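Local coordinates for Epf (Streptococcus pyogenes, PDB 4ES8), which is a cell-surface adhesin that binds to cells through an N-terminal domain containing a carbohydrate-binding module, at residues E289-S294 against F309-D314; I250-S255 against I273-S278; G126-Y131 against F166-Q171; G121-G126 against L202-K207; K110-K115 against D213-S218. All coordinates share one frame; numbering follows the deposited sequence.

Contact 1 of 5, residues E289-S294 against F309-D314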
# COMPACT_ATOMS: atom_id res chain seq x y z
N GLU A 289 -30.69 20.04 18.25
CA GLU A 289 -29.47 19.63 18.97
C GLU A 289 -28.30 19.44 18.01
O GLU A 289 -28.48 18.80 16.98
CB GLU A 289 -29.69 18.32 19.74
CG GLU A 289 -28.51 17.97 20.62
CD GLU A 289 -28.69 16.82 21.59
OE1 GLU A 289 -29.78 16.21 21.63
OE2 GLU A 289 -27.72 16.56 22.33
N LYS A 290 -27.12 19.99 18.36
CA LYS A 290 -25.93 19.84 17.55
C LYS A 290 -25.22 18.56 17.92
O LYS A 290 -24.56 18.48 18.95
CB LYS A 290 -24.98 21.04 17.73
CG LYS A 290 -25.45 22.31 17.04
CD LYS A 290 -24.50 23.49 17.32
CE LYS A 290 -23.21 23.44 16.53
NZ LYS A 290 -22.26 24.51 16.95
N LEU A 291 -25.35 17.55 17.07
CA LEU A 291 -24.64 16.29 17.28
C LEU A 291 -23.25 16.42 16.69
O LEU A 291 -23.05 17.20 15.76
CB LEU A 291 -25.38 15.11 16.64
CG LEU A 291 -26.86 14.92 17.05
CD1 LEU A 291 -27.48 13.74 16.31
CD2 LEU A 291 -27.00 14.71 18.58
N LYS A 292 -22.29 15.65 17.21
CA LYS A 292 -20.91 15.69 16.74
C LYS A 292 -20.53 14.36 16.13
O LYS A 292 -20.87 13.29 16.67
CB LYS A 292 -19.96 16.02 17.90
CG LYS A 292 -18.48 16.10 17.51
CD LYS A 292 -17.59 16.57 18.68
CE LYS A 292 -17.50 15.57 19.82
NZ LYS A 292 -16.50 16.02 20.84
N VAL A 293 -19.78 14.43 15.03
CA VAL A 293 -19.24 13.25 14.36
C VAL A 293 -17.72 13.39 14.31
O VAL A 293 -17.22 14.43 13.85
CB VAL A 293 -19.84 13.04 12.95
CG1 VAL A 293 -19.11 11.92 12.21
CG2 VAL A 293 -21.34 12.74 13.03
N SER A 294 -17.00 12.35 14.74
CA SER A 294 -15.54 12.26 14.64
C SER A 294 -15.22 10.98 13.87
O SER A 294 -15.77 9.94 14.18
CB SER A 294 -14.90 12.24 16.02
OG SER A 294 -13.49 12.08 15.89
N PHE A 309 -23.83 18.56 13.06
CA PHE A 309 -25.07 18.70 12.32
C PHE A 309 -26.19 18.77 13.33
O PHE A 309 -26.06 18.24 14.44
CB PHE A 309 -25.29 17.59 11.27
CG PHE A 309 -25.60 16.22 11.83
CD1 PHE A 309 -24.58 15.36 12.24
CD2 PHE A 309 -26.92 15.77 11.91
CE1 PHE A 309 -24.88 14.09 12.76
CE2 PHE A 309 -27.21 14.48 12.40
CZ PHE A 309 -26.19 13.66 12.82
N GLU A 310 -27.30 19.40 12.93
CA GLU A 310 -28.45 19.51 13.83
C GLU A 310 -29.45 18.41 13.66
O GLU A 310 -29.76 18.01 12.54
CB GLU A 310 -29.17 20.84 13.59
CG GLU A 310 -28.48 22.04 14.23
CD GLU A 310 -29.21 23.36 14.06
OE1 GLU A 310 -30.41 23.35 13.69
OE2 GLU A 310 -28.58 24.41 14.31
N VAL A 311 -30.05 18.01 14.78
CA VAL A 311 -31.23 17.15 14.81
C VAL A 311 -32.38 18.01 14.27
O VAL A 311 -32.45 19.20 14.58
CB VAL A 311 -31.53 16.65 16.26
CG1 VAL A 311 -32.86 15.89 16.35
CG2 VAL A 311 -30.40 15.81 16.83
N GLY A 312 -33.25 17.44 13.47
CA GLY A 312 -34.39 18.20 12.97
C GLY A 312 -35.71 17.54 13.30
O GLY A 312 -35.77 16.60 14.10
N ILE A 313 -36.78 18.09 12.73
CA ILE A 313 -38.14 17.57 12.81
C ILE A 313 -38.36 16.84 11.48
O ILE A 313 -38.09 17.42 10.43
CB ILE A 313 -39.18 18.72 13.06
CG1 ILE A 313 -38.91 19.50 14.38
CG2 ILE A 313 -40.64 18.22 12.97
CD1 ILE A 313 -38.98 18.68 15.75
N ASP A 314 -38.78 15.56 11.53
CA ASP A 314 -39.02 14.73 10.35
C ASP A 314 -39.97 15.45 9.37
O ASP A 314 -41.12 15.72 9.73
CB ASP A 314 -39.59 13.36 10.77
CG ASP A 314 -39.59 12.29 9.69
OD1 ASP A 314 -39.67 12.65 8.49
OD2 ASP A 314 -39.57 11.09 10.04
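The F309 ring is met over one face by L291 and at its edge by V293. L291 CB stands 4.0 Å above the plane of the F309 ring, displaced toward its rim, and farther along the same side chain CD1 reaches F309 CZ at 3.7 Å. V293 CG2 comes in the plane of the ring, 3.8 Å from F309 CE1. The ring can reach both because F309 CG sits between the backbone N and the carbonyl carbon (chi1 71°), which swings the aromatic group across to the adjoining strand. L291 CD1 also touches V311, with CG2 of the valine 3.6 Å from it, so one methyl packs on the ring and on V311 at once.

The backbones hold these side chains in step. L291 and F309 form an antiparallel hydrogen-bonded pair, with L291 N to F309 O at 2.8 Å and F309 N to L291 O at 3.1 Å. Beyond them V311 N donates to E289 O, also at 2.8 Å. The intervening non-hydrogen-bonded pair, K290 and E310, turns its side chains to the other face of the sheet; there the two CG methylenes touch, while K290 NZ and E310 OE2 stay 6.8 Å apart. E289 sends its carboxylate to S255 OG and K286 N instead.

L252, L234 and L220 add to the apolar surroundings of F309. The contact is thus a beta hairpin, strands 290-297 and 307-310, at the margin of the four-stranded sheet of what is probably the fibronectin-like domain, with its apolar face turned into the sandwich core.

Contact 2 of 5, residues I250-S255 against I273-S278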
# COMPACT_ATOMS: atom_id res chain seq x y z
N ILE A 250 -16.59 5.67 12.65
CA ILE A 250 -17.44 6.85 12.89
C ILE A 250 -17.93 6.86 14.35
O ILE A 250 -18.59 5.91 14.75
CB ILE A 250 -18.65 6.88 11.93
CG1 ILE A 250 -18.21 6.84 10.44
CG2 ILE A 250 -19.52 8.11 12.22
CD1 ILE A 250 -19.35 6.52 9.49
N SER A 251 -17.65 7.94 15.09
CA SER A 251 -18.16 8.11 16.45
C SER A 251 -19.18 9.23 16.44
O SER A 251 -18.89 10.30 15.90
CB SER A 251 -17.02 8.41 17.42
OG SER A 251 -16.16 7.29 17.51
N LEU A 252 -20.39 8.97 16.97
CA LEU A 252 -21.48 9.96 17.02
C LEU A 252 -21.72 10.35 18.45
O LEU A 252 -21.87 9.47 19.30
CB LEU A 252 -22.74 9.36 16.40
CG LEU A 252 -24.01 10.22 16.46
CD1 LEU A 252 -23.90 11.42 15.52
CD2 LEU A 252 -25.24 9.38 16.05
N PHE A 253 -21.75 11.66 18.74
CA PHE A 253 -21.93 12.16 20.11
C PHE A 253 -23.08 13.12 20.18
O PHE A 253 -23.37 13.80 19.19
CB PHE A 253 -20.69 12.93 20.57
CG PHE A 253 -19.36 12.22 20.49
CD1 PHE A 253 -18.68 12.11 19.28
CD2 PHE A 253 -18.75 11.75 21.64
CE1 PHE A 253 -17.44 11.48 19.22
CE2 PHE A 253 -17.50 11.12 21.59
CZ PHE A 253 -16.86 10.99 20.37
N ASN A 254 -23.69 13.26 21.36
CA ASN A 254 -24.74 14.27 21.52
C ASN A 254 -24.10 15.63 21.83
O ASN A 254 -22.86 15.72 21.93
CB ASN A 254 -25.78 13.86 22.58
CG ASN A 254 -25.26 13.76 24.00
OD1 ASN A 254 -24.19 14.26 24.34
ND2 ASN A 254 -26.03 13.11 24.87
N SER A 255 -24.91 16.68 22.01
CA SER A 255 -24.35 18.04 22.24
C SER A 255 -23.61 18.18 23.57
O SER A 255 -22.83 19.12 23.72
CB SER A 255 -25.45 19.10 22.14
OG SER A 255 -26.44 18.87 23.13
N ILE A 273 -24.55 5.97 5.54
CA ILE A 273 -24.10 5.05 6.56
C ILE A 273 -25.11 5.15 7.68
O ILE A 273 -25.35 6.24 8.19
CB ILE A 273 -22.66 5.38 7.06
CG1 ILE A 273 -21.63 5.56 5.90
CG2 ILE A 273 -22.19 4.38 8.13
CD1 ILE A 273 -21.41 4.36 4.90
N SER A 274 -25.71 4.03 8.05
CA SER A 274 -26.72 4.04 9.10
C SER A 274 -26.11 3.77 10.45
O SER A 274 -25.24 2.90 10.61
CB SER A 274 -27.82 3.02 8.82
OG SER A 274 -28.48 3.35 7.61
N ILE A 275 -26.55 4.55 11.44
CA ILE A 275 -26.22 4.39 12.84
C ILE A 275 -27.56 4.20 13.55
O ILE A 275 -28.49 4.98 13.32
CB ILE A 275 -25.38 5.58 13.39
CG1 ILE A 275 -23.99 5.61 12.71
CG2 ILE A 275 -25.26 5.50 14.93
CD1 ILE A 275 -22.99 6.68 13.22
N THR A 276 -27.68 3.14 14.36
CA THR A 276 -28.90 2.87 15.11
C THR A 276 -28.68 3.24 16.56
O THR A 276 -27.83 2.64 17.23
CB THR A 276 -29.35 1.40 14.95
OG1 THR A 276 -29.45 1.09 13.56
CG2 THR A 276 -30.69 1.13 15.65
N LEU A 277 -29.46 4.20 17.07
CA LEU A 277 -29.37 4.60 18.48
C LEU A 277 -30.18 3.64 19.33
O LEU A 277 -31.03 2.93 18.80
CB LEU A 277 -29.96 6.02 18.65
CG LEU A 277 -29.33 7.16 17.85
CD1 LEU A 277 -30.16 8.43 17.99
CD2 LEU A 277 -27.88 7.41 18.31
N SER A 278 -29.97 3.66 20.66
CA SER A 278 -30.83 2.90 21.56
C SER A 278 -32.17 3.67 21.66
O SER A 278 -32.23 4.84 21.25
CB SER A 278 -30.16 2.73 22.92
OG SER A 278 -30.18 3.95 23.65
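Two sheets of a beta sandwich face each other here, with I250 and L252 of strand 248-253 packed against I273, I275 and L277 of the other layer. The closest approach of the strand axes is 9.8 Å, and no hydrogen bond passes between the segments. Aliphatic branches do all the touching. I250 uses two of them: its CD1 meets I273 CG2 at 3.8 Å, while its CG2 meets I275 CD1 at 3.9 Å. At chi1 -56° I250 CG2 is anti to the backbone N and turned to I275, while CG1 lies beside the backbone N and its CD1 arm extends to I273.

Strand 248-253 belongs to the four-stranded sheet and strand 273-276 to the three-stranded one, a division that fits the fibronectin-like domain. The two strands run 48° apart in direction, and alternate residues of each point into the space between the layers.

L252 continues the row. With CG anti to the backbone N (chi1 175°), its CD2 is carried to two partners, lying 4.0 Å from I275 CG2 and the same 4.0 Å from L277 CD2. The L252 and L277 side chains meet at about a right angle, whereas I275 slants across both I250 and L252, its CD1 also nearing L252 CB at 4.2 Å. L234 of strand 231-237 touches I250 and I275, and V293 of strand 290-297 reaches I250 and L252. Just past L277, S278 takes the N-cap position of helix 279-284, its hydroxyl capping a backbone N of that helix.

Contact 3 of 5, residues G126-Y131 against F166-Q171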
# COMPACT_ATOMS: atom_id res chain seq x y z
N GLY A 126 27.39 2.27 -13.89
CA GLY A 126 26.86 1.47 -15.00
C GLY A 126 25.49 0.90 -14.71
O GLY A 126 24.83 0.40 -15.61
N ILE A 127 25.05 0.94 -13.44
CA ILE A 127 23.71 0.43 -13.11
C ILE A 127 22.72 1.58 -13.05
O ILE A 127 23.00 2.65 -12.46
CB ILE A 127 23.71 -0.36 -11.77
CG1 ILE A 127 24.61 -1.64 -11.86
CG2 ILE A 127 22.27 -0.70 -11.33
CD1 ILE A 127 24.65 -2.46 -10.59
N THR A 128 21.53 1.38 -13.67
CA THR A 128 20.44 2.34 -13.57
C THR A 128 19.30 1.61 -12.87
O THR A 128 19.27 0.37 -12.84
CB THR A 128 20.08 2.98 -14.90
OG1 THR A 128 19.85 1.94 -15.86
CG2 THR A 128 21.20 3.92 -15.42
N VAL A 129 18.45 2.36 -12.18
CA VAL A 129 17.45 1.81 -11.28
C VAL A 129 16.08 2.39 -11.55
O VAL A 129 15.94 3.58 -11.87
CB VAL A 129 17.95 2.16 -9.82
CG1 VAL A 129 16.91 1.83 -8.74
CG2 VAL A 129 19.28 1.49 -9.51
N ASP A 130 15.06 1.55 -11.32
CA ASP A 130 13.65 1.98 -11.40
C ASP A 130 12.92 1.41 -10.19
O ASP A 130 13.34 0.37 -9.65
CB ASP A 130 12.99 1.52 -12.72
CG ASP A 130 11.63 2.17 -13.02
OD1 ASP A 130 11.26 3.16 -12.33
OD2 ASP A 130 10.92 1.67 -13.92
N TYR A 131 11.86 2.08 -9.77
CA TYR A 131 10.99 1.65 -8.66
C TYR A 131 9.56 1.62 -9.17
O TYR A 131 9.09 2.63 -9.70
CB TYR A 131 11.06 2.60 -7.45
CG TYR A 131 12.44 3.02 -6.98
CD1 TYR A 131 13.44 2.07 -6.73
CD2 TYR A 131 12.72 4.35 -6.68
CE1 TYR A 131 14.68 2.45 -6.22
CE2 TYR A 131 13.95 4.73 -6.18
CZ TYR A 131 14.93 3.78 -5.95
OH TYR A 131 16.16 4.18 -5.48
N PHE A 166 14.16 3.90 -15.69
CA PHE A 166 15.54 3.62 -15.30
C PHE A 166 16.39 4.86 -15.39
O PHE A 166 16.52 5.47 -16.46
CB PHE A 166 16.15 2.52 -16.18
CG PHE A 166 15.59 1.15 -15.87
CD1 PHE A 166 16.12 0.39 -14.83
CD2 PHE A 166 14.52 0.64 -16.59
CE1 PHE A 166 15.59 -0.87 -14.53
CE2 PHE A 166 14.01 -0.64 -16.31
CZ PHE A 166 14.54 -1.37 -15.26
N LYS A 167 17.02 5.19 -14.26
CA LYS A 167 17.86 6.38 -14.14
C LYS A 167 18.96 6.15 -13.15
O LYS A 167 18.86 5.27 -12.29
CB LYS A 167 17.00 7.57 -13.59
CG LYS A 167 15.85 8.03 -14.48
CD LYS A 167 15.37 9.40 -14.07
CE LYS A 167 14.58 10.03 -15.20
NZ LYS A 167 14.81 11.51 -15.28
N GLN A 168 20.01 6.99 -13.20
CA GLN A 168 20.96 7.05 -12.11
C GLN A 168 20.24 7.76 -10.95
O GLN A 168 19.44 8.68 -11.20
CB GLN A 168 22.21 7.85 -12.52
CG GLN A 168 23.08 7.13 -13.53
CD GLN A 168 24.42 7.83 -13.60
OE1 GLN A 168 24.52 9.02 -13.92
NE2 GLN A 168 25.48 7.13 -13.23
N ARG A 169 20.45 7.34 -9.70
CA ARG A 169 19.78 7.96 -8.57
C ARG A 169 20.76 8.24 -7.46
O ARG A 169 21.76 7.52 -7.31
CB ARG A 169 18.66 7.03 -8.01
CG ARG A 169 17.59 6.70 -9.05
CD ARG A 169 16.46 5.84 -8.51
NE ARG A 169 15.62 5.46 -9.65
CZ ARG A 169 14.61 6.20 -10.11
NH1 ARG A 169 14.18 7.25 -9.43
NH2 ARG A 169 13.98 5.83 -11.22
N GLU A 170 20.45 9.23 -6.63
CA GLU A 170 21.22 9.43 -5.41
C GLU A 170 21.01 8.24 -4.49
O GLU A 170 19.92 7.64 -4.47
CB GLU A 170 20.77 10.68 -4.64
CG GLU A 170 20.85 12.02 -5.32
CD GLU A 170 20.43 13.07 -4.31
OE1 GLU A 170 21.22 14.02 -4.09
OE2 GLU A 170 19.39 12.89 -3.63
N GLN A 171 22.01 7.92 -3.70
CA GLN A 171 21.86 6.91 -2.65
C GLN A 171 21.31 7.60 -1.41
O GLN A 171 21.68 8.74 -1.12
CB GLN A 171 23.20 6.25 -2.35
CG GLN A 171 23.73 5.50 -3.58
CD GLN A 171 25.10 4.86 -3.44
OE1 GLN A 171 25.74 4.56 -4.46
NE2 GLN A 171 25.58 4.62 -2.21
O HOH W 1 26.14 4.63 -13.95
O HOH W 2 24.85 4.39 -11.90
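V129 and K167 form a single antiparallel hydrogen-bonded bridge, V129 N to K167 O at 2.9 Å and K167 N to V129 O at 3.1 Å. It fastens the loop between strands 154-159 and 172-180 to strand 127-135, which lies in the facing antiparallel sheet of the N-terminal lobe, probably the carbohydrate-binding module. R169 grips V129 O side-on as well. Its chain, extended from CG to NE (chi2 -178°, chi3 -173°), brings NE to V129 O at 2.9 Å from above the carbonyl plane, and NH2 supplies a third donor at 3.1 Å. The oxygen lies almost in the guanidinium plane, so the two bonds fix the rotation of that group.

Y131 lies under one face of the guanidinium in an off-centre cation-pi contact, their planes 39° apart. R169 CD passes close to Y131 OH, whose polar partner is Q120. E162 makes a salt bridge with R169 NH1; D130 OD1 approaches R169 NH2 at long range, by charge alone, and D130 pairs chiefly with R132. D130 CB sits over the centre of the F166 ring, 3.9 Å from its centroid. A water accepts from G126 N at 2.7 Å and, more weakly, from Q168 NE2.

Contact 4 of 5, residues G121-G126 against L202-K207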
# COMPACT_ATOMS: atom_id res chain seq x y z
N GLY A 121 20.69 1.73 -1.29
CA GLY A 121 22.09 1.50 -0.97
C GLY A 121 22.96 1.70 -2.20
O GLY A 121 22.54 2.37 -3.17
N GLN A 122 24.17 1.13 -2.17
CA GLN A 122 25.14 1.30 -3.25
C GLN A 122 24.55 1.03 -4.62
O GLN A 122 23.76 0.10 -4.79
CB GLN A 122 26.36 0.37 -3.04
CG GLN A 122 26.03 -1.12 -3.15
CD GLN A 122 27.17 -1.92 -2.63
OE1 GLN A 122 28.19 -2.11 -3.31
NE2 GLN A 122 27.06 -2.34 -1.38
N ILE A 123 24.92 1.86 -5.59
CA ILE A 123 24.59 1.68 -6.99
C ILE A 123 25.91 1.71 -7.73
O ILE A 123 26.52 2.78 -7.87
CB ILE A 123 23.60 2.71 -7.59
CG1 ILE A 123 22.27 2.74 -6.81
CG2 ILE A 123 23.36 2.36 -9.10
CD1 ILE A 123 21.41 4.00 -7.16
N ALA A 124 26.33 0.56 -8.26
CA ALA A 124 27.59 0.54 -9.02
C ALA A 124 27.53 1.45 -10.26
O ALA A 124 26.46 1.66 -10.85
CB ALA A 124 27.89 -0.88 -9.49
N SER A 125 28.70 1.97 -10.68
CA SER A 125 28.77 2.71 -11.92
C SER A 125 28.30 1.78 -13.06
O SER A 125 28.74 0.61 -13.12
CB SER A 125 30.20 3.19 -12.14
OG SER A 125 30.28 3.91 -13.35
N GLY A 126 27.39 2.27 -13.89
CA GLY A 126 26.86 1.47 -15.00
C GLY A 126 25.49 0.90 -14.71
O GLY A 126 24.83 0.40 -15.61
N LEU A 202 29.33 -5.66 -10.69
CA LEU A 202 28.59 -4.42 -10.44
C LEU A 202 27.46 -4.73 -9.47
O LEU A 202 26.54 -5.48 -9.83
CB LEU A 202 28.03 -3.83 -11.74
CG LEU A 202 29.04 -3.55 -12.87
CD1 LEU A 202 28.34 -2.85 -14.03
CD2 LEU A 202 30.25 -2.68 -12.38
N ASP A 203 27.50 -4.14 -8.25
CA ASP A 203 26.49 -4.41 -7.24
C ASP A 203 25.52 -3.27 -6.99
O ASP A 203 25.89 -2.11 -7.05
CB ASP A 203 27.15 -4.74 -5.89
CG ASP A 203 28.04 -5.96 -5.90
OD1 ASP A 203 28.00 -6.72 -6.90
OD2 ASP A 203 28.77 -6.16 -4.91
N VAL A 204 24.26 -3.63 -6.68
CA VAL A 204 23.22 -2.65 -6.32
C VAL A 204 22.47 -3.23 -5.13
O VAL A 204 22.14 -4.42 -5.16
CB VAL A 204 22.30 -2.25 -7.51
CG1 VAL A 204 21.61 -3.47 -8.16
CG2 VAL A 204 21.27 -1.19 -7.08
N GLU A 205 22.22 -2.41 -4.10
CA GLU A 205 21.58 -2.88 -2.88
C GLU A 205 20.43 -1.97 -2.46
O GLU A 205 20.54 -0.75 -2.59
CB GLU A 205 22.63 -2.93 -1.75
CG GLU A 205 22.12 -3.42 -0.40
CD GLU A 205 23.15 -3.25 0.69
OE1 GLU A 205 23.32 -2.10 1.16
OE2 GLU A 205 23.78 -4.26 1.08
N PHE A 206 19.37 -2.58 -1.92
CA PHE A 206 18.20 -1.89 -1.39
C PHE A 206 17.95 -2.41 0.00
O PHE A 206 18.14 -3.61 0.23
CB PHE A 206 16.95 -2.16 -2.26
CG PHE A 206 17.22 -2.10 -3.74
CD1 PHE A 206 17.11 -0.90 -4.44
CD2 PHE A 206 17.57 -3.26 -4.45
CE1 PHE A 206 17.33 -0.85 -5.82
CE2 PHE A 206 17.77 -3.22 -5.84
CZ PHE A 206 17.64 -2.01 -6.52
N LYS A 207 17.56 -1.55 0.94
CA LYS A 207 17.38 -2.10 2.29
C LYS A 207 16.39 -1.34 3.14
O LYS A 207 15.97 -0.24 2.78
CB LYS A 207 18.74 -2.13 3.04
CG LYS A 207 19.41 -0.77 3.17
CD LYS A 207 20.83 -0.92 3.76
CE LYS A 207 21.57 0.39 3.68
NZ LYS A 207 22.82 0.37 4.48
O HOH W 3 28.15 -1.04 -5.92
O HOH W 4 25.03 -0.36 0.12
O HOH W 5 30.04 -4.19 -3.53
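Q122 and D203 lie side by side and point the same way, the Q122 amide plane turned 53° from the D203 carboxylate. They do not bond directly: Q122 OE1 passes D203 CB at 3.8 Å, and water links their polar ends. One water donates to both Q122 OE1 and D203 OD2, lying 2.7 Å from the latter, and another joins Q122 OE1 to D203 O. E205 flanks the glutamine obliquely; a third water accepts from Q122 N and NE2 and, in one of the two E205 conformers, also reaches E205 OE1. Q122 can serve all three waters because its CG sits between the backbone N and the carbonyl carbon (chi1 66°), which raises the extended chain above the strands.

The other face of the sheet is apolar. I123 and V204, a non-hydrogen-bonded antiparallel pair, run alongside each other with I123 CG1 4.1 Å from V204 CG2. Just past the strand end, A124 CB packs on L202 CB at 3.7 Å, and the two methyls of L202 come near S125 O. Backbone bonds frame these pairs: E205 N to Q122 O at 3.0 Å, and A124 N to D203 O, also at 3.0 Å. At the far end G121 N makes a weak bond to E205 O.

Strands 113-123 and 202-213 are neighbours in a seven-stranded antiparallel sheet, and strand 84-89 borders 202-213 on its other side, where R88 forms a salt bridge with D203. The two large antiparallel sheets pack face to face as a beta sandwich, consistent with the carbohydrate-binding module, and I127 and V129 of strand 127-135, from the second sheet, cover I123, L202 and V204.

Contact 5 of 5, residues K110-K115 against D213-S218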
# COMPACT_ATOMS: atom_id res chain seq x y z
N LYS A 110 -8.51 -1.89 -0.83
CA LYS A 110 -8.77 -1.21 -2.10
C LYS A 110 -9.03 0.27 -1.86
O LYS A 110 -9.78 0.63 -0.94
CB LYS A 110 -10.01 -1.84 -2.77
CG LYS A 110 -10.32 -1.25 -4.16
CD LYS A 110 -11.52 -1.93 -4.84
CE LYS A 110 -12.85 -1.55 -4.23
NZ LYS A 110 -14.00 -2.09 -5.02
N ASP A 111 -8.41 1.14 -2.68
CA ASP A 111 -8.65 2.57 -2.68
C ASP A 111 -8.14 3.27 -1.40
O ASP A 111 -8.62 4.34 -1.06
CB ASP A 111 -10.14 2.87 -2.92
CG ASP A 111 -10.47 4.27 -3.39
OD1 ASP A 111 -9.73 4.81 -4.23
OD2 ASP A 111 -11.52 4.80 -2.95
N HIS A 112 -7.13 2.68 -0.74
CA HIS A 112 -6.45 3.32 0.38
C HIS A 112 -5.12 3.87 -0.16
O HIS A 112 -4.66 3.44 -1.23
CB HIS A 112 -6.22 2.31 1.52
CG HIS A 112 -7.31 2.28 2.56
ND1 HIS A 112 -7.00 2.06 3.90
CD2 HIS A 112 -8.65 2.40 2.44
CE1 HIS A 112 -8.15 2.05 4.54
NE2 HIS A 112 -9.19 2.23 3.70
N ASP A 113 -4.53 4.83 0.56
CA ASP A 113 -3.26 5.46 0.22
C ASP A 113 -2.16 4.88 1.08
O ASP A 113 -2.37 4.70 2.29
CB ASP A 113 -3.37 6.97 0.42
CG ASP A 113 -4.33 7.62 -0.55
OD1 ASP A 113 -4.30 7.28 -1.72
OD2 ASP A 113 -5.16 8.43 -0.11
N TYR A 114 -0.99 4.60 0.46
CA TYR A 114 0.13 4.00 1.17
C TYR A 114 1.41 4.77 0.94
O TYR A 114 1.55 5.47 -0.08
CB TYR A 114 0.31 2.53 0.75
CG TYR A 114 -0.87 1.68 1.18
CD1 TYR A 114 -0.93 1.13 2.45
CD2 TYR A 114 -1.97 1.50 0.33
CE1 TYR A 114 -2.04 0.39 2.87
CE2 TYR A 114 -3.09 0.77 0.74
CZ TYR A 114 -3.12 0.22 2.01
OH TYR A 114 -4.23 -0.50 2.41
N LYS A 115 2.32 4.66 1.91
CA LYS A 115 3.63 5.30 1.86
C LYS A 115 4.70 4.25 2.08
O LYS A 115 4.76 3.68 3.17
CB LYS A 115 3.74 6.41 2.93
CG LYS A 115 5.13 7.06 3.02
CD LYS A 115 5.27 7.92 4.28
CE LYS A 115 6.58 8.69 4.27
NZ LYS A 115 6.74 9.55 5.48
N ASP A 213 -0.11 2.56 5.89
CA ASP A 213 -1.33 3.15 5.36
C ASP A 213 -1.34 4.63 5.77
O ASP A 213 -1.10 4.94 6.94
CB ASP A 213 -2.52 2.38 5.93
CG ASP A 213 -3.84 2.72 5.27
OD1 ASP A 213 -4.09 3.90 5.03
OD2 ASP A 213 -4.62 1.79 4.99
N VAL A 214 -1.56 5.54 4.80
CA VAL A 214 -1.60 6.99 5.11
C VAL A 214 -2.93 7.60 4.63
O VAL A 214 -3.03 8.82 4.44
CB VAL A 214 -0.39 7.74 4.50
CG1 VAL A 214 0.90 7.33 5.20
CG2 VAL A 214 -0.30 7.52 2.99
N THR A 215 -3.96 6.76 4.51
CA THR A 215 -5.27 7.21 4.07
C THR A 215 -5.86 8.28 4.99
O THR A 215 -5.91 8.09 6.20
CB THR A 215 -6.21 6.00 4.03
OG1 THR A 215 -5.62 4.99 3.20
CG2 THR A 215 -7.57 6.35 3.53
N ASN A 216 -6.38 9.35 4.41
CA ASN A 216 -7.09 10.36 5.20
C ASN A 216 -8.48 9.86 5.50
O ASN A 216 -9.14 9.29 4.63
CB ASN A 216 -7.18 11.68 4.44
CG ASN A 216 -5.84 12.34 4.30
OD1 ASN A 216 -5.07 12.45 5.26
ND2 ASN A 216 -5.53 12.78 3.09
N PRO A 217 -8.97 10.10 6.73
CA PRO A 217 -10.35 9.71 7.03
C PRO A 217 -11.33 10.49 6.16
O PRO A 217 -11.03 11.62 5.75
CB PRO A 217 -10.53 10.07 8.51
CG PRO A 217 -9.51 11.13 8.77
CD PRO A 217 -8.34 10.80 7.86
N SER A 218 -12.49 9.89 5.90
CA SER A 218 -13.57 10.56 5.18
C SER A 218 -14.08 11.74 6.03
O SER A 218 -13.69 11.93 7.20
CB SER A 218 -14.69 9.56 4.91
OG SER A 218 -15.21 9.07 6.13
O HOH W 6 -6.37 9.67 1.69
O HOH W 7 -4.33 -0.89 5.05
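H112 ND1 donates to D213 OD2 at 2.6 Å in an almost straight bond (177°), a His-carboxylate pair next to an Asx turn that begins at D213. The oxygen lies in the imidazole plane and offers its syn lone pair, while the carboxylate stands nearly perpendicular to the ring. T215 covers one face of H112, CG2 above the ring centre at 4.2 Å from the centroid in a CH-pi contact. The hydroxyl of T215 accepts from D113 N at 2.9 Å, and V214 N bonds to D113 O at 2.8 Å.

With D213 CG anti to the backbone N (chi1 -169°), its carboxylate reaches both H112 and T215 N. Around this first shell, D213 OD1 fixes the turn: it accepts from T215 N at 2.9 Å and from T215 OG1 at 2.6 Å, so both carboxylate oxygens are engaged and the threonine is oriented for its own bond to D113. H112 NE2 is bonded to E246 O, an acceptor at each ring nitrogen, consistent with a protonated imidazole. R179 takes up the D113 carboxylate.

H112 and T215 also touch R242 and Q297, so the contact lies at the junction where strand 202-213 leaves its sheet for the probable fibronectin-like domain. The Y114 hydroxyl is bonded to I109 N, and a water at the edge of the Y114 ring, in its plane, donates to D213 OD2 at 2.7 Å.

Contacts 3 and 4 lie together in the large N-terminal lobe, centres 9 Å apart; they share G126 and touch where Q171 OE1 accepts from I123 N at 3.0 Å. Contacts 1 and 2, centres 10 Å apart, are in the smaller sandwich and join through a probable hydrogen bond from F253 N to K292 O, between neighbouring strands 248-253 and 290-297. Contact 5 sits near the chain's centre, between the two groups: its centre is 28 Å from those of contacts 1 and 3, 24 Å from contact 2 and 31 Å from contact 4, with which it shares strand 113-123. The bound sodium ion is about 10 Å from the R169 side chain of contact 3 and about 13 Å from that of D113 in contact 5.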